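Uncharacterized protein (Bacteroides eggerthii DSM 20697, PDB 4ECO) is of unknown function but, as a leucine-rich repeat protein, probably binds other proteins through its curved solenoid surface. Local coordinates at residues V109-S114 / R122-K127; H115-N120 / M213-F218; M143-T148 / E255-P260. All coordinates share one frame; numbering follows the deposited sequence.

Interaction 1 (V109-S114 / R122-K127)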
ATOM      1  N   VAL A 109     -26.695   0.999   4.605  1.00 40.87           N
ATOM      2  CA  VAL A 109     -25.505   1.740   4.181  1.00 39.69           C
ATOM      3  C   VAL A 109     -25.827   3.237   4.109  1.00 41.25           C
ATOM      4  O   VAL A 109     -26.924   3.619   3.722  1.00 41.08           O
ATOM      5  CB  VAL A 109     -24.890   1.206   2.849  1.00 44.42           C
ATOM      6  CG1 VAL A 109     -24.545  -0.289   2.961  1.00 44.70           C
ATOM      7  CG2 VAL A 109     -25.802   1.448   1.649  1.00 44.58           C
ATOM      8  N   LEU A 110     -24.865   4.076   4.508  1.00 38.62           N
ATOM      9  CA  LEU A 110     -24.964   5.538   4.499  1.00 37.39           C
ATOM     10  C   LEU A 110     -23.613   6.188   4.220  1.00 41.01           C
ATOM     11  O   LEU A 110     -22.650   5.943   4.952  1.00 40.23           O
ATOM     12  CB  LEU A 110     -25.506   6.027   5.848  1.00 37.66           C
ATOM     13  CG  LEU A 110     -25.668   7.533   6.056  1.00 41.19           C
ATOM     14  CD1 LEU A 110     -26.747   8.141   5.116  1.00 40.34           C
ATOM     15  CD2 LEU A 110     -26.029   7.810   7.499  1.00 43.41           C
ATOM     16  N   ALA A 111     -23.548   7.032   3.164  1.00 37.08           N
ATOM     17  CA  ALA A 111     -22.334   7.800   2.803  1.00 34.81           C
ATOM     18  C   ALA A 111     -22.665   9.295   2.640  1.00 37.99           C
ATOM     19  O   ALA A 111     -23.588   9.671   1.890  1.00 36.84           O
ATOM     20  CB  ALA A 111     -21.695   7.266   1.531  1.00 34.38           C
ATOM     21  N   LEU A 112     -21.926  10.130   3.380  1.00 35.31           N
ATOM     22  CA  LEU A 112     -22.038  11.591   3.340  1.00 36.28           C
ATOM     23  C   LEU A 112     -20.863  12.151   2.563  1.00 41.58           C
ATOM     24  O   LEU A 112     -20.748  13.352   2.324  1.00 41.76           O
ATOM     25  CB  LEU A 112     -22.090  12.193   4.762  1.00 36.82           C
ATOM     26  CG  LEU A 112     -23.156  11.665   5.730  1.00 41.92           C
ATOM     27  CD1 LEU A 112     -23.044  12.361   7.037  1.00 42.54           C
ATOM     28  CD2 LEU A 112     -24.558  11.790   5.172  1.00 42.41           C
ATOM     29  N   GLY A 113     -19.986  11.239   2.185  1.00 39.16           N
ATOM     30  CA  GLY A 113     -18.758  11.501   1.458  1.00 38.21           C
ATOM     31  C   GLY A 113     -17.876  10.304   1.651  1.00 41.18           C
ATOM     32  O   GLY A 113     -18.219   9.444   2.457  1.00 42.36           O
ATOM     33  N   SER A 114     -16.769  10.209   0.906  1.00 36.42           N
ATOM     34  CA  SER A 114     -15.854   9.072   1.010  1.00 35.94           C
ATOM     35  C   SER A 114     -14.521   9.381   0.397  1.00 43.54           C
ATOM     36  O   SER A 114     -14.380  10.405  -0.288  1.00 44.24           O
ATOM     37  CB  SER A 114     -16.428   7.846   0.312  1.00 38.25           C
ATOM     38  OG  SER A 114     -16.247   7.956  -1.090  1.00 45.96           O
ATOM     39  N   ARG A 122     -17.389   5.944  -7.101  1.00 51.67           N
ATOM     40  CA  ARG A 122     -18.499   5.821  -6.157  1.00 51.07           C
ATOM     41  C   ARG A 122     -18.268   4.546  -5.370  1.00 51.76           C
ATOM     42  O   ARG A 122     -18.180   3.470  -5.979  1.00 51.76           O
ATOM     43  CB  ARG A 122     -19.854   5.825  -6.870  1.00 53.91           C
ATOM     44  CG  ARG A 122     -20.839   6.834  -6.284  1.00 72.81           C
ATOM     45  CD  ARG A 122     -22.243   6.751  -6.878  1.00 89.56           C
ATOM     46  NE  ARG A 122     -22.262   6.529  -8.330  1.00 99.31           N
ATOM     47  CZ  ARG A 122     -22.062   7.466  -9.257  1.00114.87           C
ATOM     48  NH1 ARG A 122     -21.776   8.713  -8.903  1.00 98.75           N
ATOM     49  NH2 ARG A 122     -22.104   7.152 -10.542  1.00108.42           N
ATOM     50  N   LEU A 123     -18.067   4.646  -4.047  1.00 44.40           N
ATOM     51  CA  LEU A 123     -17.809   3.425  -3.279  1.00 42.50           C
ATOM     52  C   LEU A 123     -19.114   2.732  -2.919  1.00 44.33           C
ATOM     53  O   LEU A 123     -19.138   1.515  -2.751  1.00 44.14           O
ATOM     54  CB  LEU A 123     -16.992   3.705  -2.014  1.00 41.94           C
ATOM     55  CG  LEU A 123     -15.715   4.507  -2.175  1.00 44.31           C
ATOM     56  CD1 LEU A 123     -15.077   4.723  -0.843  1.00 44.26           C
ATOM     57  CD2 LEU A 123     -14.758   3.832  -3.101  1.00 44.22           C
ATOM     58  N   PHE A 124     -20.197   3.510  -2.835  1.00 40.13           N
ATOM     59  CA  PHE A 124     -21.542   3.029  -2.532  1.00 40.44           C
ATOM     60  C   PHE A 124     -22.359   2.964  -3.803  1.00 48.38           C
ATOM     61  O   PHE A 124     -22.438   3.947  -4.553  1.00 50.22           O
ATOM     62  CB  PHE A 124     -22.226   3.932  -1.496  1.00 41.15           C
ATOM     63  CG  PHE A 124     -21.701   3.839  -0.087  1.00 41.23           C
ATOM     64  CD1 PHE A 124     -20.378   4.132   0.199  1.00 42.28           C
ATOM     65  CD2 PHE A 124     -22.551   3.565   0.967  1.00 44.97           C
ATOM     66  CE1 PHE A 124     -19.900   4.059   1.499  1.00 43.44           C
ATOM     67  CE2 PHE A 124     -22.075   3.527   2.278  1.00 47.74           C
ATOM     68  CZ  PHE A 124     -20.753   3.770   2.533  1.00 44.06           C
ATOM     69  N   GLY A 125     -22.957   1.808  -4.026  1.00 45.32           N
ATOM     70  CA  GLY A 125     -23.766   1.523  -5.201  1.00 46.24           C
ATOM     71  C   GLY A 125     -23.970   0.034  -5.376  1.00 52.17           C
ATOM     72  O   GLY A 125     -23.432  -0.757  -4.598  1.00 52.75           O
ATOM     73  N   PRO A 126     -24.720  -0.390  -6.405  1.00 49.16           N
ATOM     74  CA  PRO A 126     -24.972  -1.838  -6.597  1.00 49.52           C
ATOM     75  C   PRO A 126     -23.714  -2.690  -6.857  1.00 54.39           C
ATOM     76  O   PRO A 126     -23.754  -3.890  -6.610  1.00 55.88           O
ATOM     77  CB  PRO A 126     -25.883  -1.864  -7.825  1.00 51.11           C
ATOM     78  CG  PRO A 126     -26.525  -0.515  -7.854  1.00 54.44           C
ATOM     79  CD  PRO A 126     -25.453   0.417  -7.398  1.00 49.29           C
ATOM     80  N   LYS A 127     -22.609  -2.090  -7.346  1.00 50.30           N
ATOM     81  CA  LYS A 127     -21.344  -2.806  -7.614  1.00 48.87           C
ATOM     82  C   LYS A 127     -20.329  -2.562  -6.483  1.00 51.41           C
ATOM     83  O   LYS A 127     -19.254  -3.182  -6.473  1.00 51.12           O
ATOM     84  CB  LYS A 127     -20.727  -2.397  -8.971  1.00 50.60           C
ATOM     85  CG  LYS A 127     -21.591  -2.625 -10.224  1.00 76.76           C
ATOM     86  CD  LYS A 127     -21.861  -4.103 -10.539  1.00 93.99           C
ATOM     87  CE  LYS A 127     -22.524  -4.298 -11.900  1.00104.65           C
ATOM     88  NZ  LYS A 127     -21.594  -4.065 -13.052  1.00109.07           N
TER

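Interaction 2 (H115-N120 / M213-F218). With NA (sodium ion), chain C.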
ATOM      1  N   HIS A 115     -13.552   8.438   0.570  1.00 40.42           N
ATOM      2  CA  HIS A 115     -12.222   8.538  -0.029  1.00 39.00           C
ATOM      3  C   HIS A 115     -12.346   8.380  -1.547  1.00 44.52           C
ATOM      4  O   HIS A 115     -11.495   8.898  -2.266  1.00 44.70           O
ATOM      5  CB  HIS A 115     -11.224   7.549   0.584  1.00 38.39           C
ATOM      6  CG  HIS A 115     -11.519   6.107   0.343  1.00 41.66           C
ATOM      7  ND1 HIS A 115     -12.155   5.338   1.291  1.00 43.86           N
ATOM      8  CD2 HIS A 115     -11.197   5.320  -0.712  1.00 42.91           C
ATOM      9  CE1 HIS A 115     -12.217   4.117   0.781  1.00 43.13           C
ATOM     10  NE2 HIS A 115     -11.664   4.062  -0.433  1.00 42.59           N
ATOM     11  N   GLY A 116     -13.445   7.754  -2.007  1.00 40.75           N
ATOM     12  CA  GLY A 116     -13.753   7.557  -3.417  1.00 39.78           C
ATOM     13  C   GLY A 116     -13.850   8.863  -4.187  1.00 46.13           C
ATOM     14  O   GLY A 116     -13.408   8.950  -5.333  1.00 48.25           O
ATOM     15  N   GLU A 117     -14.382   9.905  -3.546  1.00 41.96           N
ATOM     16  CA  GLU A 117     -14.562  11.234  -4.144  1.00 41.10           C
ATOM     17  C   GLU A 117     -13.229  11.872  -4.573  1.00 48.86           C
ATOM     18  O   GLU A 117     -13.206  12.593  -5.579  1.00 51.19           O
ATOM     19  CB  GLU A 117     -15.291  12.147  -3.170  1.00 41.60           C
ATOM     20  CG  GLU A 117     -16.751  11.756  -2.987  1.00 38.48           C
ATOM     21  CD  GLU A 117     -17.485  12.569  -1.941  1.00 55.67           C
ATOM     22  OE1 GLU A 117     -16.935  12.710  -0.820  1.00 38.80           O
ATOM     23  OE2 GLU A 117     -18.607  13.053  -2.235  1.00 39.17           O
ATOM     24  N   LYS A 118     -12.122  11.551  -3.869  1.00 44.64           N
ATOM     25  CA  LYS A 118     -10.789  12.055  -4.203  1.00 43.47           C
ATOM     26  C   LYS A 118     -10.220  11.343  -5.435  1.00 44.75           C
ATOM     27  O   LYS A 118      -9.315  11.891  -6.064  1.00 44.33           O
ATOM     28  CB  LYS A 118      -9.803  11.917  -3.004  1.00 45.99           C
ATOM     29  CG  LYS A 118      -9.973  12.941  -1.851  1.00 56.98           C
ATOM     30  CD  LYS A 118      -9.879  14.434  -2.271  1.00 61.46           C
ATOM     31  CE  LYS A 118     -11.222  15.113  -2.119  1.00 63.46           C
ATOM     32  NZ  LYS A 118     -11.354  16.363  -2.901  1.00 65.20           N
ATOM     33  N   VAL A 119     -10.733  10.134  -5.776  1.00 40.42           N
ATOM     34  CA  VAL A 119     -10.247   9.341  -6.938  1.00 39.60           C
ATOM     35  C   VAL A 119     -11.380   9.115  -7.971  1.00 45.16           C
ATOM     36  O   VAL A 119     -11.300   8.191  -8.781  1.00 43.77           O
ATOM     37  CB  VAL A 119      -9.573   7.982  -6.550  1.00 41.50           C
ATOM     38  CG1 VAL A 119      -8.270   8.211  -5.797  1.00 41.26           C
ATOM     39  CG2 VAL A 119     -10.507   7.079  -5.753  1.00 40.82           C
ATOM     40  N   ASN A 120     -12.415   9.975  -7.944  1.00 45.79           N
ATOM     41  CA  ASN A 120     -13.562   9.954  -8.862  1.00 47.41           C
ATOM     42  C   ASN A 120     -14.182   8.520  -8.971  1.00 53.95           C
ATOM     43  O   ASN A 120     -14.350   7.968 -10.067  1.00 54.39           O
ATOM     44  CB  ASN A 120     -13.150  10.491 -10.258  1.00 45.93           C
ATOM     45  CG  ASN A 120     -14.285  10.712 -11.222  1.00 79.09           C
ATOM     46  OD1 ASN A 120     -15.453  10.953 -10.852  1.00 71.11           O
ATOM     47  ND2 ASN A 120     -13.955  10.623 -12.494  1.00 78.72           N
HETATM   48  N   MSE A 213     -18.073   9.068   5.811  1.00 34.45           N
HETATM   49  CA  MSE A 213     -18.068  10.507   5.629  1.00 32.94           C
HETATM   50  C   MSE A 213     -16.661  10.929   5.305  1.00 38.40           C
HETATM   51  O   MSE A 213     -15.690  10.276   5.724  1.00 37.38           O
HETATM   52  CB  MSE A 213     -18.676  11.303   6.804  1.00 34.82           C
HETATM   53  CG  MSE A 213     -17.891  11.310   8.109  1.00 39.99           C
HETATM   54 SE   MSE A 213     -19.170  11.532   9.607  0.75 45.85          SE
HETATM   55  CE  MSE A 213     -19.258   9.610  10.072  1.00 41.95           C
ATOM     56  N   GLY A 214     -16.562  11.979   4.500  1.00 35.61           N
ATOM     57  CA  GLY A 214     -15.264  12.502   4.115  1.00 35.02           C
ATOM     58  C   GLY A 214     -15.307  13.771   3.314  1.00 40.46           C
ATOM     59  O   GLY A 214     -16.317  14.079   2.677  1.00 42.90           O
ATOM     60  N   ASN A 215     -14.197  14.517   3.362  1.00 35.93           N
ATOM     61  CA  ASN A 215     -13.898  15.766   2.643  1.00 34.24           C
ATOM     62  C   ASN A 215     -14.915  16.864   3.026  1.00 35.42           C
ATOM     63  O   ASN A 215     -15.285  17.692   2.200  1.00 33.75           O
ATOM     64  CB  ASN A 215     -13.850  15.500   1.139  1.00 30.86           C
ATOM     65  CG  ASN A 215     -13.146  14.207   0.798  1.00 43.21           C
ATOM     66  OD1 ASN A 215     -11.939  14.074   0.961  1.00 41.28           O
ATOM     67  ND2 ASN A 215     -13.900  13.185   0.430  1.00 35.57           N
ATOM     68  N   SER A 216     -15.305  16.876   4.319  1.00 33.06           N
ATOM     69  CA  SER A 216     -16.294  17.770   4.920  1.00 34.40           C
ATOM     70  C   SER A 216     -15.658  18.802   5.816  1.00 40.80           C
ATOM     71  O   SER A 216     -14.669  18.500   6.486  1.00 41.85           O
ATOM     72  CB  SER A 216     -17.311  16.970   5.735  1.00 38.24           C
ATOM     73  OG  SER A 216     -18.295  16.339   4.928  1.00 42.96           O
ATOM     74  N   PRO A 217     -16.237  20.013   5.899  1.00 39.23           N
ATOM     75  CA  PRO A 217     -15.622  21.057   6.734  1.00 39.93           C
ATOM     76  C   PRO A 217     -16.114  21.077   8.179  1.00 44.66           C
ATOM     77  O   PRO A 217     -15.747  22.002   8.922  1.00 44.19           O
ATOM     78  CB  PRO A 217     -16.041  22.344   6.031  1.00 41.73           C
ATOM     79  CG  PRO A 217     -17.324  22.017   5.364  1.00 45.88           C
ATOM     80  CD  PRO A 217     -17.396  20.544   5.146  1.00 41.10           C
ATOM     81  N   PHE A 218     -16.936  20.082   8.587  1.00 40.38           N
ATOM     82  CA  PHE A 218     -17.495  20.090   9.941  1.00 40.95           C
ATOM     83  C   PHE A 218     -16.418  19.868  11.015  1.00 45.94           C
ATOM     84  O   PHE A 218     -15.321  19.389  10.725  1.00 45.01           O
ATOM     85  CB  PHE A 218     -18.636  19.061  10.117  1.00 41.69           C
ATOM     86  CG  PHE A 218     -18.451  17.681   9.523  1.00 41.08           C
ATOM     87  CD1 PHE A 218     -17.243  16.995   9.663  1.00 41.17           C
ATOM     88  CD2 PHE A 218     -19.518  17.018   8.926  1.00 42.00           C
ATOM     89  CE1 PHE A 218     -17.094  15.698   9.166  1.00 40.88           C
ATOM     90  CE2 PHE A 218     -19.358  15.721   8.421  1.00 43.80           C
ATOM     91  CZ  PHE A 218     -18.147  15.065   8.551  1.00 39.99           C
TER
HETATM   92 NA    NA C1001     -19.016  15.568  -3.446  1.00 42.76          NA

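Interaction 3 (M143-T148 / E255-P260)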
HETATM    1  N   MSE A 143     -11.326  -3.629   1.172  1.00 37.56           N
HETATM    2  CA  MSE A 143      -9.965  -3.580   0.617  1.00 36.95           C
HETATM    3  C   MSE A 143      -9.759  -2.453  -0.385  1.00 41.65           C
HETATM    4  O   MSE A 143      -8.645  -2.320  -0.903  1.00 43.05           O
HETATM    5  CB  MSE A 143      -9.640  -4.910  -0.098  1.00 39.23           C
HETATM    6  CG  MSE A 143      -9.658  -6.137   0.813  1.00 46.41           C
HETATM    7 SE   MSE A 143      -8.583  -5.931   2.399  0.75 52.85          SE
HETATM    8  CE  MSE A 143      -6.818  -5.751   1.552  1.00 50.10           C
ATOM      9  N   HIS A 144     -10.808  -1.656  -0.680  1.00 37.39           N
ATOM     10  CA  HIS A 144     -10.722  -0.579  -1.675  1.00 35.96           C
ATOM     11  C   HIS A 144      -9.676   0.472  -1.299  1.00 40.07           C
ATOM     12  O   HIS A 144      -8.949   0.895  -2.197  1.00 40.01           O
ATOM     13  CB  HIS A 144     -12.075   0.115  -1.933  1.00 35.92           C
ATOM     14  CG  HIS A 144     -12.017   1.109  -3.047  1.00 38.54           C
ATOM     15  ND1 HIS A 144     -11.444   2.363  -2.871  1.00 39.75           N
ATOM     16  CD2 HIS A 144     -12.448   0.994  -4.325  1.00 40.13           C
ATOM     17  CE1 HIS A 144     -11.515   2.952  -4.054  1.00 39.26           C
ATOM     18  NE2 HIS A 144     -12.126   2.174  -4.956  1.00 39.71           N
ATOM     19  N   TYR A 145      -9.609   0.922  -0.011  1.00 35.11           N
ATOM     20  CA  TYR A 145      -8.631   1.944   0.347  1.00 35.06           C
ATOM     21  C   TYR A 145      -7.236   1.373   0.197  1.00 42.75           C
ATOM     22  O   TYR A 145      -6.342   2.046  -0.341  1.00 41.89           O
ATOM     23  CB  TYR A 145      -8.845   2.498   1.768  1.00 36.13           C
ATOM     24  CG  TYR A 145      -7.938   3.673   2.111  1.00 36.40           C
ATOM     25  CD1 TYR A 145      -6.679   3.473   2.666  1.00 38.53           C
ATOM     26  CD2 TYR A 145      -8.357   4.984   1.911  1.00 36.71           C
ATOM     27  CE1 TYR A 145      -5.857   4.547   3.006  1.00 39.66           C
ATOM     28  CE2 TYR A 145      -7.541   6.066   2.244  1.00 37.18           C
ATOM     29  CZ  TYR A 145      -6.291   5.842   2.783  1.00 40.87           C
ATOM     30  OH  TYR A 145      -5.504   6.908   3.111  1.00 38.70           O
ATOM     31  N   GLN A 146      -7.075   0.107   0.622  1.00 40.99           N
ATOM     32  CA  GLN A 146      -5.828  -0.632   0.583  1.00 41.37           C
ATOM     33  C   GLN A 146      -5.289  -0.741  -0.846  1.00 44.57           C
ATOM     34  O   GLN A 146      -4.144  -0.337  -1.076  1.00 43.91           O
ATOM     35  CB  GLN A 146      -6.028  -2.030   1.200  1.00 43.97           C
ATOM     36  CG  GLN A 146      -4.763  -2.893   1.323  1.00 54.58           C
ATOM     37  CD  GLN A 146      -3.719  -2.355   2.264  1.00 63.89           C
ATOM     38  OE1 GLN A 146      -3.997  -1.594   3.194  1.00 51.55           O
ATOM     39  NE2 GLN A 146      -2.478  -2.754   2.033  1.00 64.34           N
ATOM     40  N   LYS A 147      -6.112  -1.224  -1.809  1.00 40.14           N
ATOM     41  CA  LYS A 147      -5.656  -1.369  -3.191  1.00 39.34           C
ATOM     42  C   LYS A 147      -5.350  -0.017  -3.828  1.00 42.87           C
ATOM     43  O   LYS A 147      -4.430   0.049  -4.640  1.00 45.51           O
ATOM     44  CB  LYS A 147      -6.637  -2.177  -4.088  1.00 42.22           C
ATOM     45  CG  LYS A 147      -8.090  -1.686  -4.166  1.00 72.73           C
ATOM     46  CD  LYS A 147      -8.911  -2.432  -5.252  1.00 86.56           C
ATOM     47  CE  LYS A 147     -10.431  -2.283  -5.147  1.00 88.53           C
ATOM     48  NZ  LYS A 147     -11.047  -3.169  -4.097  1.00 76.91           N
ATOM     49  N   THR A 148      -6.054   1.047  -3.429  1.00 38.02           N
ATOM     50  CA  THR A 148      -5.918   2.372  -4.041  1.00 37.93           C
ATOM     51  C   THR A 148      -4.721   3.173  -3.528  1.00 41.13           C
ATOM     52  O   THR A 148      -4.027   3.792  -4.355  1.00 40.52           O
ATOM     53  CB  THR A 148      -7.193   3.214  -3.828  1.00 39.01           C
ATOM     54  OG1 THR A 148      -8.307   2.406  -4.160  1.00 37.38           O
ATOM     55  CG2 THR A 148      -7.226   4.488  -4.698  1.00 30.96           C
ATOM     56  N   GLU A 255     -16.066   5.323   8.351  1.00 39.27           N
ATOM     57  CA  GLU A 255     -15.016   6.151   7.756  1.00 36.77           C
ATOM     58  C   GLU A 255     -15.289   7.640   8.019  1.00 41.99           C
ATOM     59  O   GLU A 255     -16.404   8.125   7.786  1.00 42.91           O
ATOM     60  CB  GLU A 255     -14.891   5.880   6.262  1.00 36.41           C
ATOM     61  CG  GLU A 255     -13.977   6.873   5.565  1.00 45.56           C
ATOM     62  CD  GLU A 255     -13.641   6.589   4.117  1.00 47.80           C
ATOM     63  OE1 GLU A 255     -12.887   5.628   3.857  1.00 45.24           O
ATOM     64  OE2 GLU A 255     -14.098   7.356   3.244  1.00 34.99           O
ATOM     65  N   VAL A 256     -14.270   8.338   8.555  1.00 38.24           N
ATOM     66  CA  VAL A 256     -14.219   9.791   8.799  1.00 38.07           C
ATOM     67  C   VAL A 256     -12.909  10.238   8.152  1.00 42.22           C
ATOM     68  O   VAL A 256     -11.859  10.244   8.790  1.00 41.55           O
ATOM     69  CB  VAL A 256     -14.350  10.192  10.286  1.00 42.01           C
ATOM     70  CG1 VAL A 256     -14.677  11.675  10.401  1.00 41.93           C
ATOM     71  CG2 VAL A 256     -15.406   9.356  11.003  1.00 42.22           C
ATOM     72  N   TYR A 257     -12.955  10.492   6.847  1.00 39.54           N
ATOM     73  CA  TYR A 257     -11.765  10.717   6.033  1.00 38.74           C
ATOM     74  C   TYR A 257     -11.640  12.136   5.541  1.00 43.16           C
ATOM     75  O   TYR A 257     -12.600  12.705   5.031  1.00 43.73           O
ATOM     76  CB  TYR A 257     -11.835   9.761   4.818  1.00 38.36           C
ATOM     77  CG  TYR A 257     -10.788   9.957   3.747  1.00 38.53           C
ATOM     78  CD1 TYR A 257      -9.575   9.280   3.799  1.00 40.01           C
ATOM     79  CD2 TYR A 257     -11.061  10.716   2.609  1.00 38.34           C
ATOM     80  CE1 TYR A 257      -8.633   9.403   2.778  1.00 40.72           C
ATOM     81  CE2 TYR A 257     -10.115  10.871   1.596  1.00 38.04           C
ATOM     82  CZ  TYR A 257      -8.908  10.197   1.675  1.00 43.32           C
ATOM     83  OH  TYR A 257      -7.980  10.316   0.665  1.00 41.82           O
ATOM     84  N   ASN A 258     -10.413  12.662   5.606  1.00 37.94           N
ATOM     85  CA  ASN A 258     -10.022  13.976   5.112  1.00 37.01           C
ATOM     86  C   ASN A 258     -11.038  15.061   5.513  1.00 43.90           C
ATOM     87  O   ASN A 258     -11.691  15.653   4.646  1.00 44.04           O
ATOM     88  CB  ASN A 258      -9.848  13.915   3.587  1.00 31.08           C
ATOM     89  CG  ASN A 258      -9.216  15.107   2.952  1.00 53.58           C
ATOM     90  OD1 ASN A 258      -8.498  15.880   3.584  1.00 56.74           O
ATOM     91  ND2 ASN A 258      -9.484  15.293   1.679  1.00 50.00           N
ATOM     92  N   CYS A 259     -11.197  15.290   6.830  1.00 40.46           N
ATOM     93  CA  CYS A 259     -12.062  16.361   7.324  1.00 39.89           C
ATOM     94  C   CYS A 259     -11.127  17.372   8.009  1.00 45.12           C
ATOM     95  O   CYS A 259     -10.690  17.166   9.153  1.00 45.44           O
ATOM     96  CB  CYS A 259     -13.162  15.818   8.227  1.00 39.88           C
ATOM     97  SG  CYS A 259     -14.309  14.678   7.399  1.00 42.57           S
ATOM     98  N   PRO A 260     -10.670  18.388   7.219  1.00 41.65           N
ATOM     99  CA  PRO A 260      -9.604  19.296   7.687  1.00 40.41           C
ATOM    100  C   PRO A 260      -9.902  20.117   8.932  1.00 44.38           C
ATOM    101  O   PRO A 260      -8.935  20.563   9.571  1.00 46.55           O
ATOM    102  CB  PRO A 260      -9.407  20.241   6.507  1.00 41.14           C
ATOM    103  CG  PRO A 260     -10.649  20.161   5.735  1.00 45.98           C
ATOM    104  CD  PRO A 260     -11.041  18.720   5.831  1.00 42.56           C
TER
HETATM  105  O   HOH W   1      -5.608   8.891   0.953  1.00 38.25           O

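Interaction 1 (V109-S114 / R122-K127)
Phe124 sets one face of its ring against the methyl of Ala111 in strand 109-111. CG sits anti to the carbonyl carbon and beside the backbone N (chi1 -72°), which directs the ring at the strand, onto that methyl. CB itself stays back; contact begins at Phe124 CG, 3.8 Å from Ala111 CB. One ortho carbon, CD1, also faces the methyl, while the other, Phe124 CD2, comes within 3.8 Å of Val109 CB. Further out, CE1 remains beneath the alanine and Phe124 CE2 reaches Val109 CB at 3.7 Å. The strand backbone is met as well: Phe124 CE2 lies 3.6 Å from Leu110 N, which stands near the plane of the ring at its edge. CZ ends against Ala111 CB and Leu110 O. Ala111 CB is thus centred over one face, 3.5 Å from the centroid of the Phe124 ring and only 4° off the normal, a CH-pi contact. Tyr212 of the adjoining strand meets the same ring edge-to-face.

Beyond the ring, Leu123 CD1 packs on Ser114, 3.4 Å from Ser114 OG. That hydroxyl is hydrogen-bonded to Glu89, whose carboxylate also takes the backbone N-H groups of Leu123 and Phe124 and so ties the loop down. An alanine at Phe124 would remove the whole ring, and the Ala111 methyl and the Val109 side chain would probably be left facing a gap between loop and strand. The loop therefore rests on the side of the strands from which Val109 and Ala111 project through apolar and CH-pi contacts, while its polar hold comes from the neighbouring glutamate.

Interaction 2 (H115-N120 / M213-F218)
Asn215 ND2 is shared by two acceptors: it gives a weak hydrogen bond to Glu117 OE1, 3.3 Å away with an N-H...O angle of 150°, and another to the carbonyl of Ser114. The carboxylate and amide planes stand 53° apart, so the two flat groups meet askew and their side chains run past each other in opposite directions. Glu117 OE1 has a second donor in Ser114 N.

The other carboxylate oxygen has a different task. Glu117 OE2 binds the sodium ion at 2.8 Å, and Ser192 O is the second protein ligand of the metal. Gly90 N gives this same carboxylate oxygen a hydrogen bond. Beyond CG the glutamate chain is extended (chi2 175°), which sets its two oxygens apart from the backbone, one serving the asparagine and the other the ion. The positive ion and the N-H donors probably help to keep this buried carboxylate ionised.

On the far branch of the amide, Lys118 CE approaches Asn215 OD1 to 3.3 Å. Bending at chi2 and chi3 brings the aliphatic part of the lysine alongside the amide, while its NZ continues to Gln190. OD1 finds its own hydrogen bond at Asn258 ND2. Both ends of the amide are therefore engaged, which fixes its rotation. The setting is that of a leucine-rich repeat, where a short parallel strand, here 210-214, passes into its loop; residues of that turn and segment 115-120 of the loop that follows strand 109-111 meet beside the sodium site of Glu117 and Ser192.

Interaction 3 (M143-T148 / E255-P260)
Tyr145 and Tyr257 cross at about a right angle, their ring planes 74° apart and their centroids separated by 6.0 Å. Tyr257 CE1 comes up to the edge of the Tyr145 ring, near its plane, and touches Tyr145 CE2 at 3.6 Å. CG of Tyr145 lies anti to the backbone N (chi1 -174°), and this swings the ring off helix 144-149 toward the strand. There Tyr257 projects from strand 253-257 on the side of the strands that is probably the concave face of the leucine-rich repeat fold, while Val256 between Glu255 and Tyr257 turns the other way to pack against Met213. The helix belongs to the long segment between strands 109-111 and 194-198 and lies over that face.

A water spans the two phenols, 2.9 Å from Tyr145 OH and 2.8 Å from Tyr257 OH; it lies in the plane of the Tyr257 ring, at its edge. Around the pair, the Tyr145 ring also meets those of Phe149 and Tyr311, and the Tyr257 side chain packs on Leu183 and Asn279. Within the helix, His144 O takes Thr148 N on one face of its plane and Thr148 OG1 on the other.

The three contacts follow neighbouring parallel strands of the solenoid, 109-111, 210-214 and 253-257. Interactions 1 and 2 have centres about 11 Å apart; the centres of interactions 2 and 3 are separated by about 8 Å, those of interactions 1 and 3 by about 12 Å. Their other segments, 122-127, 115-120 and 143-148, all come from the long stretch of chain that leaves strand 109-111. Along the chain, interaction 2 crosses both others, whereas interaction 1 closes before interaction 3 opens. His115 hydrogen-bonds both Glu255 and His144, and Met213 N bonds Glu255 O between adjacent strands. This long excursion, probably an insertion in the repeat pattern, is thus held against three successive strands.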